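Long-range contacts in leucine-rich repeat protein (Bacteroides thetaiotaomicron, PDB 4ECN), which is of unknown function but, as an extracellular protein built largely of leucine-rich repeats, probably binds other proteins: residues 334-339 / 434-439; 455-460 / 498-503; 725-730 / 749-754. All coordinates share one frame; numbering follows the deposited sequence.

Interaction 1: residues 334-339 / 434-439; sequences GAKGRV and TNRITF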
# COMPACT_ATOMS: atom_id res chain seq x y z
N GLY A 334 8.55 3.83 7.42
CA GLY A 334 9.71 2.96 7.54
C GLY A 334 10.15 2.82 8.98
O GLY A 334 11.28 3.17 9.32
N ALA A 335 9.23 2.35 9.83
CA ALA A 335 9.50 2.16 11.25
C ALA A 335 10.46 0.98 11.48
O ALA A 335 10.46 0.02 10.72
CB ALA A 335 8.20 1.93 11.99
N LYS A 336 11.30 1.08 12.52
CA LYS A 336 12.27 0.05 12.90
C LYS A 336 12.15 -0.18 14.38
O LYS A 336 12.26 0.78 15.13
CB LYS A 336 13.72 0.45 12.50
CG LYS A 336 13.99 0.58 11.00
CD LYS A 336 15.23 1.42 10.66
CE LYS A 336 14.89 2.89 10.44
NZ LYS A 336 16.09 3.69 10.07
N GLY A 337 11.92 -1.42 14.81
CA GLY A 337 11.84 -1.72 16.23
C GLY A 337 10.74 -2.65 16.70
O GLY A 337 10.23 -3.48 15.94
N ARG A 338 10.39 -2.51 17.99
CA ARG A 338 9.42 -3.35 18.69
C ARG A 338 8.22 -2.52 19.11
O ARG A 338 8.42 -1.48 19.75
CB ARG A 338 10.10 -3.99 19.93
CG ARG A 338 11.44 -4.64 19.63
CD ARG A 338 12.19 -5.15 20.85
NE ARG A 338 11.73 -6.47 21.28
CZ ARG A 338 11.04 -6.69 22.38
NH1 ARG A 338 10.74 -5.68 23.19
NH2 ARG A 338 10.65 -7.91 22.71
N VAL A 339 6.98 -2.95 18.73
CA VAL A 339 5.77 -2.21 19.10
C VAL A 339 5.61 -2.35 20.63
O VAL A 339 5.48 -3.48 21.11
CB VAL A 339 4.52 -2.64 18.31
CG1 VAL A 339 3.28 -1.91 18.82
CG2 VAL A 339 4.71 -2.40 16.81
N THR A 434 9.39 -2.95 3.83
CA THR A 434 9.03 -1.53 3.88
C THR A 434 9.35 -0.96 5.27
O THR A 434 9.26 0.26 5.49
CB THR A 434 7.54 -1.31 3.54
OG1 THR A 434 6.70 -1.94 4.52
CG2 THR A 434 7.16 -1.74 2.14
N ASN A 435 9.71 -1.85 6.20
CA ASN A 435 9.99 -1.52 7.60
C ASN A 435 10.83 -2.63 8.26
O ASN A 435 10.86 -3.75 7.74
CB ASN A 435 8.65 -1.35 8.34
CG ASN A 435 7.82 -2.62 8.40
OD1 ASN A 435 8.08 -3.55 9.19
ND2 ASN A 435 6.81 -2.69 7.57
N ARG A 436 11.44 -2.33 9.43
CA ARG A 436 12.19 -3.34 10.21
C ARG A 436 11.48 -3.57 11.59
O ARG A 436 12.15 -3.61 12.62
CB ARG A 436 13.69 -2.97 10.40
CG ARG A 436 14.57 -2.72 9.14
CD ARG A 436 14.65 -3.93 8.22
NE ARG A 436 15.61 -3.81 7.11
CZ ARG A 436 15.37 -3.25 5.92
NH1 ARG A 436 14.22 -2.64 5.68
NH2 ARG A 436 16.32 -3.25 4.99
N ILE A 437 10.12 -3.72 11.58
CA ILE A 437 9.31 -4.00 12.78
C ILE A 437 9.50 -5.49 13.13
O ILE A 437 9.01 -6.35 12.40
CB ILE A 437 7.80 -3.63 12.61
CG1 ILE A 437 7.61 -2.12 12.29
CG2 ILE A 437 6.99 -4.04 13.85
CD1 ILE A 437 6.17 -1.67 11.96
N THR A 438 10.22 -5.78 14.22
CA THR A 438 10.59 -7.15 14.61
C THR A 438 9.72 -7.73 15.75
O THR A 438 9.85 -8.92 16.06
CB THR A 438 12.07 -7.22 15.04
OG1 THR A 438 12.41 -6.12 15.91
CG2 THR A 438 13.02 -7.25 13.84
N PHE A 439 8.80 -6.94 16.33
CA PHE A 439 7.98 -7.40 17.45
C PHE A 439 6.67 -6.62 17.56
O PHE A 439 6.65 -5.40 17.39
CB PHE A 439 8.78 -7.25 18.78
CG PHE A 439 8.12 -7.88 19.99
CD1 PHE A 439 8.35 -9.21 20.30
CD2 PHE A 439 7.24 -7.15 20.77
CE1 PHE A 439 7.71 -9.81 21.38
CE2 PHE A 439 6.58 -7.76 21.85
CZ PHE A 439 6.83 -9.07 22.16
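Ile-437 sits between Ala-335 and Val-339 on the buried side of this short parallel pairing. Its CG1 and CD1 lie against Ala-335 CB, with CG1 at 4.1 Å, while its CG2 branch meets Val-339 CG2. Leu-281 and Trp-286, from the loop after helix 266-280, cover Ala-335, and Phe-354 touches Val-339, so this face is closed in.

The backbones are laced together along the same line. Arg-436 N gives to Ala-335 O at 2.9 Å, Gly-337 N to Arg-436 O, Thr-438 N to Gly-337 O, and, almost straight at 173°, Val-339 N to Phe-439 O at 2.8 Å. Asn-435 braces the start of its strand with an Asx turn: a lone pair of OD1 takes Ile-437 N at 3.1 Å, and Ser-458 OG also bonds that oxygen.

The solvent side is looser. Lys-336 and Arg-436 touch only through their aliphatic roots, CG to CB at 3.6 Å, and their charged ends lead away. Arg-338 is the exception: a bend at chi3 (83°) lays its guanidinium flat on Phe-439, planes 25° apart, with NH2 over the ring centre in a cation-pi contact, while NH1 is held by a salt bridge to Glu-470.

A second small parallel sheet beside the main one, with the chain turning a corner at Gly-337 ahead of Val-339, resembles the second sheet of plant-type leucine-rich repeats.

Interaction 2: residues 455-460 / 498-503; sequences FANSPF and LYNCPN
Phe-460 turns its ring so that Cys-501 SG approaches obliquely, 3.5 Å from CE1, in a sulfur-aromatic contact, while Ser-458 CB covers one face toward the rim. Ala-456 CB lies at the edge of the Tyr-499 ring, near its plane. The Phe-455 ring, which also meets the ring of Phe-354, is approached obliquely by Leu-498 CD2, the same methyl that packs on Phe-455 CB at 3.8 Å.

The flat amides of Asn-457 and Asn-500 are turned 69° apart yet bond well: Asn-500 ND2 points within its own amide plane at a lone pair of Asn-457 OD1, 2.8 Å away and nearly straight (167°). Asn-500 can reach it because its CG stands anti to the backbone N (chi1 -173°). Asn-457 ND2 is held by Thr-356 O and Glu-359. A leucine in place of Asn-457 would probably leave Asn-500 ND2 without its strong acceptor and Thr-356 O without this donor.

Backbone bonds Tyr-499 N to Phe-455 O and Asn-457 N to Tyr-499 O join the strand ends, and farther on Asn-503 ND2 grips Pro-459 O at 2.8 Å. Ser-458 and Cys-501 occupy the asparagine position of the LxxLxLxxN repeat consensus; Asn-525, at that position in the next repeat, bonds Cys-501 N and Leu-498 O.

In the buried Asn-457 and Asn-500 pair, and at the more exposed end with Asn-503, side-chain amides thus take over where the strand bonding stops.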
# COMPACT_ATOMS: atom_id res chain seq x y z
N PHE A 455 -0.77 -5.64 8.74
CA PHE A 455 0.65 -5.96 8.88
C PHE A 455 1.18 -6.30 7.55
O PHE A 455 0.58 -7.14 6.88
CB PHE A 455 0.90 -7.12 9.83
CG PHE A 455 0.29 -7.08 11.19
CD1 PHE A 455 0.97 -6.52 12.26
CD2 PHE A 455 -0.92 -7.72 11.44
CE1 PHE A 455 0.43 -6.53 13.55
CE2 PHE A 455 -1.46 -7.74 12.72
CZ PHE A 455 -0.79 -7.14 13.76
N ALA A 456 2.28 -5.69 7.12
CA ALA A 456 2.85 -6.06 5.83
C ALA A 456 4.29 -5.63 5.73
O ALA A 456 4.69 -4.66 6.38
CB ALA A 456 2.03 -5.47 4.69
N ASN A 457 5.05 -6.37 4.92
CA ASN A 457 6.45 -6.16 4.55
C ASN A 457 7.33 -5.94 5.76
O ASN A 457 8.16 -5.02 5.77
CB ASN A 457 6.56 -4.98 3.61
CG ASN A 457 5.46 -4.92 2.59
OD1 ASN A 457 5.36 -5.76 1.70
ND2 ASN A 457 4.60 -3.93 2.73
N SER A 458 7.14 -6.81 6.79
CA SER A 458 7.86 -6.81 8.07
C SER A 458 8.74 -8.06 8.22
O SER A 458 8.40 -9.14 7.71
CB SER A 458 6.88 -6.74 9.23
OG SER A 458 6.29 -5.45 9.35
N PRO A 459 9.88 -7.95 8.95
CA PRO A 459 10.76 -9.12 9.10
C PRO A 459 10.48 -9.97 10.35
O PRO A 459 11.31 -10.81 10.65
CB PRO A 459 12.14 -8.47 9.20
CG PRO A 459 11.89 -7.18 9.92
CD PRO A 459 10.47 -6.75 9.59
N PHE A 460 9.37 -9.77 11.08
CA PHE A 460 9.13 -10.55 12.30
C PHE A 460 8.85 -12.03 12.02
O PHE A 460 8.45 -12.41 10.91
CB PHE A 460 7.98 -9.98 13.16
CG PHE A 460 6.72 -9.52 12.46
CD1 PHE A 460 6.02 -10.38 11.61
CD2 PHE A 460 6.18 -8.26 12.72
CE1 PHE A 460 4.86 -9.95 10.96
CE2 PHE A 460 5.01 -7.84 12.08
CZ PHE A 460 4.35 -8.70 11.21
N LEU A 498 -1.74 -9.84 6.64
CA LEU A 498 -0.42 -10.35 6.94
C LEU A 498 0.26 -10.60 5.61
O LEU A 498 0.46 -11.74 5.21
CB LEU A 498 -0.50 -11.60 7.82
CG LEU A 498 -0.45 -11.39 9.31
CD1 LEU A 498 -0.82 -12.65 10.02
CD2 LEU A 498 0.92 -10.96 9.77
N TYR A 499 0.55 -9.53 4.90
CA TYR A 499 1.11 -9.53 3.54
C TYR A 499 2.62 -9.48 3.55
O TYR A 499 3.21 -8.69 4.28
CB TYR A 499 0.55 -8.32 2.77
CG TYR A 499 1.02 -8.21 1.34
CD1 TYR A 499 0.48 -9.01 0.34
CD2 TYR A 499 2.01 -7.30 0.97
CE1 TYR A 499 0.95 -8.96 -0.97
CE2 TYR A 499 2.46 -7.20 -0.34
CZ TYR A 499 1.92 -8.03 -1.31
OH TYR A 499 2.35 -7.97 -2.62
N ASN A 500 3.23 -10.30 2.70
CA ASN A 500 4.66 -10.31 2.44
C ASN A 500 5.53 -10.16 3.72
O ASN A 500 6.25 -9.17 3.84
CB ASN A 500 5.00 -9.17 1.45
CG ASN A 500 6.41 -9.12 0.94
OD1 ASN A 500 7.07 -10.15 0.70
ND2 ASN A 500 6.90 -7.91 0.76
N CYS A 501 5.47 -11.15 4.65
CA CYS A 501 6.28 -11.24 5.87
C CYS A 501 7.22 -12.47 5.68
O CYS A 501 6.84 -13.65 5.79
CB CYS A 501 5.42 -11.30 7.13
SG CYS A 501 4.45 -9.78 7.44
N PRO A 502 8.42 -12.14 5.13
CA PRO A 502 9.36 -13.18 4.67
C PRO A 502 9.77 -14.24 5.68
O PRO A 502 9.99 -15.38 5.27
CB PRO A 502 10.61 -12.39 4.31
CG PRO A 502 10.19 -11.05 4.06
CD PRO A 502 8.95 -10.79 4.83
N ASN A 503 9.96 -13.86 6.96
CA ASN A 503 10.54 -14.75 7.98
C ASN A 503 9.47 -15.47 8.79
O ASN A 503 9.79 -16.15 9.77
CB ASN A 503 11.44 -13.92 8.89
CG ASN A 503 12.47 -13.14 8.10
OD1 ASN A 503 12.90 -13.55 7.01
ND2 ASN A 503 12.82 -11.94 8.57

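Interaction 3: residues 725-730 / 749-754; sequences KNTYLL and ATTLPY
Leu-730 and Leu-752 meet inside the leucine-rich repeat solenoid, where two neighbouring loops, 725-730 and 749-754, run into the adjacent parallel strands 732-734 and 757-759. The contact is between the two lead-ins and is made by van der Waals packing.

The aliphatic group is the buried part. Leu-730 and Leu-752 run alongside each other in the same direction, with their CD2 methyls 3.8 Å apart. That Leu-752 methyl also reaches Leu-730 CB and Thr-727 CG2, so a single branch fills the junction of three groups. Next to it Thr-727 and Thr-751 present their methyls, CG2 to CG2 at 3.6 Å. Each methyl stands anti to its own backbone N, which leaves the hydroxyls for other partners. Leu-717 packs on Leu-730, and Phe-747 on Leu-752, from the surrounding loops.

The polar groups turn to other partners. Thr-751 OG1 bonds Asn-723 OD1, while Thr-727 OG1 makes weak bonds to Tyr-724 O and Leu-717 O. Asn-723 also donates through ND2 to Thr-750 O, pinning the second loop to the chain just ahead of the first. Within 725-730, the bonds Leu-729 N to Asn-726 O and Leu-730 N to Thr-727 O, both 3.0 Å, wind a short 3-10 turn at residues 727-729; Asn-726 ND2 ties its start to Gly-696 O.

The aromatic group lies on the exposed side. With CG between the backbone N and the carbonyl carbon (chi1 78°), the Tyr-728 ring folds back so that one face rests on Leu-729 CG. Pro-753 CD packs loosely beside Tyr-728 CB. The two tyrosines do not stack: Tyr-754 CE2 comes to the edge of the Tyr-728 ring, 4.0 Å from CD2, and Tyr-754 CD2 lies 3.4 Å from Tyr-728 O.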
# COMPACT_ATOMS: atom_id res chain seq x y z
N LYS A 725 -29.50 -20.81 -30.30
CA LYS A 725 -30.25 -19.78 -29.59
C LYS A 725 -29.49 -18.46 -29.43
O LYS A 725 -30.12 -17.42 -29.65
CB LYS A 725 -30.59 -20.34 -28.20
CG LYS A 725 -31.50 -19.53 -27.27
CD LYS A 725 -31.41 -20.15 -25.88
CE LYS A 725 -32.38 -19.60 -24.87
NZ LYS A 725 -32.29 -20.35 -23.59
N ASN A 726 -28.18 -18.48 -29.07
CA ASN A 726 -27.49 -17.21 -28.80
C ASN A 726 -26.30 -16.88 -29.71
O ASN A 726 -25.64 -15.86 -29.48
CB ASN A 726 -27.00 -17.20 -27.38
CG ASN A 726 -28.09 -16.90 -26.39
OD1 ASN A 726 -28.93 -16.00 -26.60
ND2 ASN A 726 -28.07 -17.62 -25.27
N THR A 727 -26.08 -17.67 -30.79
CA THR A 727 -25.01 -17.46 -31.77
C THR A 727 -25.00 -15.99 -32.30
O THR A 727 -23.93 -15.42 -32.45
CB THR A 727 -25.17 -18.47 -32.94
OG1 THR A 727 -25.22 -19.78 -32.41
CG2 THR A 727 -24.03 -18.42 -33.92
N TYR A 728 -26.20 -15.36 -32.51
CA TYR A 728 -26.37 -13.99 -33.03
C TYR A 728 -25.63 -12.94 -32.15
O TYR A 728 -25.30 -11.86 -32.65
CB TYR A 728 -27.87 -13.63 -33.15
CG TYR A 728 -28.55 -13.26 -31.85
CD1 TYR A 728 -29.02 -14.25 -30.99
CD2 TYR A 728 -28.71 -11.93 -31.47
CE1 TYR A 728 -29.61 -13.93 -29.76
CE2 TYR A 728 -29.28 -11.60 -30.24
CZ TYR A 728 -29.74 -12.60 -29.39
OH TYR A 728 -30.35 -12.26 -28.20
N LEU A 729 -25.39 -13.25 -30.86
CA LEU A 729 -24.67 -12.35 -29.94
C LEU A 729 -23.17 -12.22 -30.27
O LEU A 729 -22.56 -11.26 -29.82
CB LEU A 729 -24.79 -12.84 -28.49
CG LEU A 729 -26.16 -12.87 -27.86
CD1 LEU A 729 -26.09 -13.49 -26.49
CD2 LEU A 729 -26.75 -11.47 -27.75
N LEU A 730 -22.58 -13.20 -31.00
CA LEU A 730 -21.15 -13.27 -31.32
C LEU A 730 -20.76 -12.13 -32.26
O LEU A 730 -21.09 -12.16 -33.46
CB LEU A 730 -20.80 -14.63 -31.94
CG LEU A 730 -19.33 -15.02 -31.94
CD1 LEU A 730 -18.79 -15.16 -30.50
CD2 LEU A 730 -19.11 -16.28 -32.70
N ALA A 749 -24.20 -13.89 -42.66
CA ALA A 749 -25.19 -13.08 -41.91
C ALA A 749 -26.40 -13.91 -41.48
O ALA A 749 -27.12 -13.52 -40.57
CB ALA A 749 -25.64 -11.90 -42.74
N THR A 750 -26.56 -15.09 -42.07
CA THR A 750 -27.63 -16.00 -41.73
C THR A 750 -27.38 -16.65 -40.36
O THR A 750 -28.34 -17.14 -39.77
CB THR A 750 -27.81 -17.05 -42.82
OG1 THR A 750 -26.53 -17.53 -43.25
CG2 THR A 750 -28.58 -16.49 -44.01
N THR A 751 -26.13 -16.60 -39.84
CA THR A 751 -25.79 -17.19 -38.54
C THR A 751 -25.13 -16.14 -37.63
O THR A 751 -25.42 -16.14 -36.43
CB THR A 751 -24.89 -18.42 -38.74
OG1 THR A 751 -25.58 -19.39 -39.56
CG2 THR A 751 -24.45 -19.05 -37.42
N LEU A 752 -24.24 -15.27 -38.18
CA LEU A 752 -23.53 -14.19 -37.45
C LEU A 752 -23.93 -12.84 -38.03
O LEU A 752 -23.11 -12.19 -38.70
CB LEU A 752 -22.00 -14.36 -37.51
CG LEU A 752 -21.39 -15.64 -37.01
CD1 LEU A 752 -19.93 -15.66 -37.31
CD2 LEU A 752 -21.61 -15.80 -35.53
N PRO A 753 -25.19 -12.40 -37.83
CA PRO A 753 -25.64 -11.14 -38.48
C PRO A 753 -25.04 -9.85 -37.86
O PRO A 753 -25.10 -8.80 -38.51
CB PRO A 753 -27.16 -11.17 -38.29
CG PRO A 753 -27.39 -12.02 -37.08
CD PRO A 753 -26.30 -13.04 -37.08
N TYR A 754 -24.49 -9.93 -36.64
CA TYR A 754 -23.96 -8.75 -35.96
C TYR A 754 -22.46 -8.81 -35.81
O TYR A 754 -21.90 -8.02 -35.03
CB TYR A 754 -24.63 -8.61 -34.59
CG TYR A 754 -26.13 -8.46 -34.65
CD1 TYR A 754 -26.72 -7.21 -34.85
CD2 TYR A 754 -26.97 -9.56 -34.51
CE1 TYR A 754 -28.10 -7.06 -34.93
CE2 TYR A 754 -28.36 -9.42 -34.59
CZ TYR A 754 -28.92 -8.18 -34.79
OH TYR A 754 -30.29 -8.08 -34.88

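In the fold
The three contacts follow one another along the chain, each closing before the next opens. Interactions 1 and 2 are neighbours, with centres 10 Å apart: strand 436-440 of the small two-stranded sheet is followed directly by strand 452-456 of the first ten-stranded sheet, and Thr-434 N bonds Asn-457 O, as Asn-435 OD1 does Ser-458 OG. Together they tie the side sheet to the main one. Interaction 3 belongs to the second ten-stranded sheet, at the entrances to strands 732-734 and 757-759, its centre 52 Å from that of interaction 2 and 61 Å from that of interaction 1. In all three, neighbouring passes of the chain are joined, as in other solenoids.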